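Local coordinates for protein transmembrane oligosaccharyl transferase (Archaeoglobus fulgidus, PDB 3WAJ) that belongs to the STT3/AglB family of oligosaccharyl transferases, membrane proteins with a helical transmembrane region and a large soluble C-terminal region, and holds a zinc ion, at residues G498-W503 with Y553-I557; Y701-W705 with P767-V771. One frame throughout, in Å; residues are numbered along the deposited sequence.

Contact 1: G498-W503 with Y553-I557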
loop_
_atom_site.group_PDB
_atom_site.type_symbol
_atom_site.label_atom_id
_atom_site.label_comp_id
_atom_site.label_asym_id
_atom_site.label_seq_id
_atom_site.Cartn_x
_atom_site.Cartn_y
_atom_site.Cartn_z
ATOM N N GLY A 498 4.920 -1.242 -9.159
ATOM C CA GLY A 498 5.409 -2.553 -8.770
ATOM C C GLY A 498 6.903 -2.477 -8.514
ATOM O O GLY A 498 7.513 -1.428 -8.733
ATOM N N PRO A 499 7.508 -3.592 -8.075
ATOM C CA PRO A 499 8.953 -3.634 -7.803
ATOM C C PRO A 499 9.782 -3.296 -9.055
ATOM O O PRO A 499 9.364 -3.594 -10.177
ATOM C CB PRO A 499 9.188 -5.103 -7.417
ATOM C CG PRO A 499 8.114 -5.851 -8.173
ATOM C CD PRO A 499 6.905 -4.938 -8.054
ATOM N N ASN A 500 10.933 -2.652 -8.873
ATOM C CA ASN A 500 11.842 -2.469 -9.993
ATOM C C ASN A 500 12.670 -3.755 -10.171
ATOM O O ASN A 500 12.596 -4.674 -9.340
ATOM C CB ASN A 500 12.712 -1.206 -9.831
ATOM C CG ASN A 500 13.665 -1.250 -8.605
ATOM O OD1 ASN A 500 13.959 -2.310 -8.043
ATOM N ND2 ASN A 500 14.180 -0.077 -8.224
ATOM N N LYS A 501 13.448 -3.830 -11.243
ATOM C CA LYS A 501 14.174 -5.048 -11.567
ATOM C C LYS A 501 15.225 -5.418 -10.518
ATOM O O LYS A 501 15.445 -6.611 -10.237
ATOM C CB LYS A 501 14.783 -4.940 -12.968
ATOM C CG LYS A 501 15.628 -6.141 -13.363
ATOM C CD LYS A 501 15.582 -6.375 -14.886
ATOM C CE LYS A 501 16.561 -7.465 -15.301
ATOM N NZ LYS A 501 17.945 -7.044 -14.993
ATOM N N GLN A 502 15.852 -4.404 -9.925
ATOM C CA GLN A 502 16.834 -4.641 -8.870
ATOM C C GLN A 502 16.220 -5.401 -7.698
ATOM O O GLN A 502 16.766 -6.417 -7.251
ATOM C CB GLN A 502 17.451 -3.325 -8.390
ATOM C CG GLN A 502 18.313 -2.633 -9.428
ATOM C CD GLN A 502 17.592 -1.487 -10.086
ATOM O OE1 GLN A 502 16.372 -1.532 -10.262
ATOM N NE2 GLN A 502 18.334 -0.429 -10.425
ATOM N N TRP A 503 15.084 -4.900 -7.214
ATOM C CA TRP A 503 14.330 -5.548 -6.135
ATOM C C TRP A 503 13.820 -6.930 -6.512
ATOM O O TRP A 503 13.971 -7.890 -5.757
ATOM C CB TRP A 503 13.126 -4.701 -5.762
ATOM C CG TRP A 503 13.286 -3.862 -4.535
ATOM C CD1 TRP A 503 13.407 -2.493 -4.480
ATOM C CD2 TRP A 503 13.297 -4.322 -3.174
ATOM N NE1 TRP A 503 13.495 -2.079 -3.168
ATOM C CE2 TRP A 503 13.423 -3.180 -2.346
ATOM C CE3 TRP A 503 13.203 -5.591 -2.576
ATOM C CZ2 TRP A 503 13.476 -3.267 -0.957
ATOM C CZ3 TRP A 503 13.240 -5.686 -1.200
ATOM C CH2 TRP A 503 13.382 -4.529 -0.396
ATOM N N TYR A 553 7.996 -3.220 1.919
ATOM C CA TYR A 553 8.543 -4.284 1.081
ATOM C C TYR A 553 8.057 -5.693 1.457
ATOM O O TYR A 553 8.390 -6.667 0.773
ATOM C CB TYR A 553 10.097 -4.184 1.096
ATOM C CG TYR A 553 10.545 -2.790 0.702
ATOM C CD1 TYR A 553 10.185 -2.266 -0.541
ATOM C CD2 TYR A 553 11.292 -1.985 1.557
ATOM C CE1 TYR A 553 10.566 -0.984 -0.937
ATOM C CE2 TYR A 553 11.688 -0.674 1.163
ATOM C CZ TYR A 553 11.307 -0.185 -0.087
ATOM O OH TYR A 553 11.654 1.105 -0.513
ATOM N N GLY A 554 7.260 -5.791 2.529
ATOM C CA GLY A 554 6.840 -7.074 3.083
ATOM C C GLY A 554 6.161 -8.013 2.099
ATOM O O GLY A 554 6.477 -9.216 2.028
ATOM N N HIS A 555 5.228 -7.469 1.324
ATOM C CA HIS A 555 4.511 -8.278 0.342
ATOM C C HIS A 555 5.427 -8.859 -0.745
ATOM O O HIS A 555 5.285 -10.040 -1.109
ATOM C CB HIS A 555 3.293 -7.524 -0.222
ATOM C CG HIS A 555 2.210 -7.304 0.793
ATOM N ND1 HIS A 555 2.147 -8.003 1.979
ATOM C CD2 HIS A 555 1.152 -6.456 0.798
ATOM C CE1 HIS A 555 1.091 -7.598 2.675
ATOM N NE2 HIS A 555 0.473 -6.664 1.973
ATOM N N TRP A 556 6.370 -8.054 -1.245
ATOM C CA TRP A 556 7.351 -8.545 -2.225
ATOM C C TRP A 556 8.230 -9.656 -1.654
ATOM O O TRP A 556 8.481 -10.662 -2.323
ATOM C CB TRP A 556 8.250 -7.409 -2.713
ATOM C CG TRP A 556 7.526 -6.298 -3.398
ATOM C CD1 TRP A 556 6.226 -6.297 -3.840
ATOM C CD2 TRP A 556 8.065 -5.013 -3.735
ATOM N NE1 TRP A 556 5.933 -5.085 -4.442
ATOM C CE2 TRP A 556 7.043 -4.281 -4.382
ATOM C CE3 TRP A 556 9.314 -4.412 -3.553
ATOM C CZ2 TRP A 556 7.235 -2.967 -4.828
ATOM C CZ3 TRP A 556 9.506 -3.116 -4.001
ATOM C CH2 TRP A 556 8.468 -2.399 -4.617
ATOM N N ILE A 557 8.708 -9.462 -0.426
ATOM C CA ILE A 557 9.598 -10.424 0.205
ATOM C C ILE A 557 8.885 -11.757 0.306
ATOM O O ILE A 557 9.431 -12.795 -0.051
ATOM C CB ILE A 557 10.062 -9.955 1.603
ATOM C CG1 ILE A 557 11.044 -8.785 1.469
ATOM C CG2 ILE A 557 10.748 -11.089 2.354
ATOM C CD1 ILE A 557 11.514 -8.217 2.801
#
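P499 covers one face of the W556 indole, the two side chains crossing obliquely. Its CB sits 3.6 Å from the centroid of the six-membered ring of W556, only 4° off the ring normal, a CH-pi contact. P499 CD reaches toward the pyrrole side and is 3.7 Å from W556 CE2. The backbone joins in: P499 N is 3.3 Å from W556 CZ2, and G498 lies near the same carbon. W556 has CG anti to its carbonyl carbon (chi1 -61°). That turn carries the indole off helix 554-561 and across to P499. Its NE1 donates to the carbonyl of G45, which helps fix the ring's rotation.

W503 receives two aromatic rings on the same face. Y553 takes the benzene end. The two six-membered rings form an offset stack, with centroids 4.3 Å apart and planes at 28°. W503 CZ2 stands over the centre of the Y553 ring, 3.4 Å from Y553 CG. W556 takes the pyrrole end, edge to face: its CZ3 is 3.9 Å from W503 CG. The polar rims bond to other parts of the chain. W503 NE1 donates to D611, and Y553 OH bonds K618.

N500 is the N-cap of helix 501-513. Its OD1 accepts from W503 N at 2.9 Å, an almost straight bond. The cap thus fixes the backbone from which the W503 ring projects.

The result is a buried cluster of three aromatic rings and a proline between the starts of two helices. Y553 and G554 close the WWDYG signature of the STT3 family. The W556 side chain is about 12 Å from the zinc ion, and neighbouring H555 touches its ligand D47. The cluster thus takes in the end of the signature and probably helps to place it near the metal site.

Contact 2: Y701-W705 with P767-V771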
loop_
_atom_site.group_PDB
_atom_site.type_symbol
_atom_site.label_atom_id
_atom_site.label_comp_id
_atom_site.label_asym_id
_atom_site.label_seq_id
_atom_site.Cartn_x
_atom_site.Cartn_y
_atom_site.Cartn_z
ATOM N N TYR A 701 23.110 -0.837 -9.987
ATOM C CA TYR A 701 23.048 0.550 -9.518
ATOM C C TYR A 701 21.674 1.171 -9.747
ATOM O O TYR A 701 20.899 0.674 -10.574
ATOM C CB TYR A 701 24.089 1.397 -10.269
ATOM C CG TYR A 701 25.519 1.073 -9.900
ATOM C CD1 TYR A 701 26.060 1.537 -8.711
ATOM C CD2 TYR A 701 26.331 0.318 -10.747
ATOM C CE1 TYR A 701 27.361 1.251 -8.359
ATOM C CE2 TYR A 701 27.650 0.023 -10.402
ATOM C CZ TYR A 701 28.148 0.496 -9.202
ATOM O OH TYR A 701 29.441 0.232 -8.828
ATOM N N PRO A 702 21.362 2.268 -9.025
ATOM C CA PRO A 702 20.227 3.087 -9.483
ATOM C C PRO A 702 20.437 3.492 -10.948
ATOM O O PRO A 702 21.580 3.699 -11.369
ATOM C CB PRO A 702 20.277 4.328 -8.579
ATOM C CG PRO A 702 21.497 4.171 -7.677
ATOM C CD PRO A 702 21.873 2.706 -7.714
ATOM N N ALA A 703 19.345 3.596 -11.698
ATOM C CA ALA A 703 19.387 3.827 -13.138
ATOM C C ALA A 703 20.334 4.954 -13.606
ATOM O O ALA A 703 21.120 4.765 -14.536
ATOM C CB ALA A 703 17.969 4.073 -13.666
ATOM N N GLU A 704 20.238 6.118 -12.971
ATOM C CA GLU A 704 20.961 7.300 -13.427
ATOM C C GLU A 704 22.462 7.099 -13.353
ATOM O O GLU A 704 23.196 7.599 -14.206
ATOM C CB GLU A 704 20.525 8.559 -12.661
ATOM C CG GLU A 704 20.960 8.580 -11.193
ATOM C CD GLU A 704 19.998 7.854 -10.219
ATOM O OE1 GLU A 704 18.927 7.320 -10.661
ATOM O OE2 GLU A 704 20.337 7.848 -9.000
ATOM N N TRP A 705 22.919 6.340 -12.359
ATOM C CA TRP A 705 24.346 6.072 -12.209
ATOM C C TRP A 705 24.825 4.933 -13.109
ATOM O O TRP A 705 25.977 4.908 -13.561
ATOM C CB TRP A 705 24.721 5.884 -10.730
ATOM C CG TRP A 705 24.888 7.227 -10.064
ATOM C CD1 TRP A 705 23.939 7.930 -9.368
ATOM C CD2 TRP A 705 26.057 8.057 -10.093
ATOM N NE1 TRP A 705 24.452 9.137 -8.948
ATOM C CE2 TRP A 705 25.748 9.242 -9.381
ATOM C CE3 TRP A 705 27.331 7.915 -10.653
ATOM C CZ2 TRP A 705 26.681 10.286 -9.211
ATOM C CZ3 TRP A 705 28.258 8.943 -10.483
ATOM C CH2 TRP A 705 27.927 10.114 -9.764
ATOM N N PRO A 767 28.674 5.469 -5.955
ATOM C CA PRO A 767 27.332 4.919 -5.776
ATOM C C PRO A 767 27.440 3.422 -5.468
ATOM O O PRO A 767 28.550 2.920 -5.343
ATOM C CB PRO A 767 26.671 5.155 -7.142
ATOM C CG PRO A 767 27.800 5.073 -8.128
ATOM C CD PRO A 767 29.015 5.667 -7.381
ATOM N N SER A 768 26.314 2.729 -5.343
ATOM C CA SER A 768 26.308 1.331 -4.912
ATOM C C SER A 768 24.971 0.728 -5.328
ATOM O O SER A 768 24.110 1.425 -5.896
ATOM C CB SER A 768 26.469 1.247 -3.402
ATOM O OG SER A 768 25.271 1.686 -2.756
ATOM N N GLY A 769 24.784 -0.556 -5.041
ATOM C CA GLY A 769 23.567 -1.232 -5.459
ATOM C C GLY A 769 22.318 -0.637 -4.823
ATOM O O GLY A 769 22.300 -0.298 -3.617
ATOM N N TYR A 770 21.269 -0.527 -5.636
ATOM C CA TYR A 770 19.951 -0.073 -5.179
ATOM C C TYR A 770 19.458 -0.928 -4.005
ATOM O O TYR A 770 18.973 -0.403 -2.998
ATOM C CB TYR A 770 18.955 -0.173 -6.335
ATOM C CG TYR A 770 17.668 0.608 -6.161
ATOM C CD1 TYR A 770 17.396 1.706 -6.961
ATOM C CD2 TYR A 770 16.700 0.224 -5.228
ATOM C CE1 TYR A 770 16.207 2.412 -6.832
ATOM C CE2 TYR A 770 15.513 0.934 -5.092
ATOM C CZ TYR A 770 15.281 2.028 -5.895
ATOM O OH TYR A 770 14.124 2.747 -5.774
ATOM N N VAL A 771 19.579 -2.245 -4.151
ATOM C CA VAL A 771 19.152 -3.175 -3.110
ATOM C C VAL A 771 20.351 -3.950 -2.589
ATOM O O VAL A 771 21.158 -4.437 -3.374
ATOM C CB VAL A 771 18.104 -4.170 -3.636
ATOM C CG1 VAL A 771 17.608 -5.066 -2.497
ATOM C CG2 VAL A 771 16.939 -3.432 -4.258
HETATM O O HOH W 1 30.773 2.289 -7.325
#
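W705 turns one face of its indole to the ring of P767, and the two side chains cross at about a right angle. P767 CB lies above the rim of the indole, while P767 CG is 3.8 Å from W705 CE3. The chi1 of W705, -81°, sets CG beside the backbone N and points the indole from the first turn of helix 703-708 toward the proline. Its NE1 donates to T742.

Y701 meets the same loop edge-on. The backbone C of P767 and N of S768 lie close to the plane of its ring, with Y701 CE1 3.5 Å from S768 N. Y701 CE1 also packs on P767 CG at 3.9 Å. A water joins Y701 OH at 2.9 Å and donates to P767 O at 3.0 Å.

P702 fills the next position. Its CD rests 3.2 Å from S768 O, and its CA lies at the edge of the Y770 ring, near the ring plane.

Loop polar groups find partners outside the two segments: S768 OG bonds E744, and G769 N bonds E698. Between the segments, then, the fit rests mainly on van der Waals contact of proline and aromatic rings with each other and with the loop backbone, with the water as a polar bridge.

How the contacts relate
The two contacts follow in series along the chain. Contact 1 closes first, over 49 residues that include most of helix 501-513 and strand 546-548. Contact 2 opens much later, just after strand 693-698. It spans helices 717-732 and 740-755 and closes where strand 771-776 begins. Those flanking strands are antiparallel neighbours in the mixed sheet that also holds strand 546-548. The contacts touch, with centres 15 Å apart. Q502 NE2 probably donates to Y701 O at 2.8 Å. N500 packs on Y770, and W503 on V771. The start of helix 501-513 thus joins the aromatic cluster to the ends of strands 693-698 and 771-776.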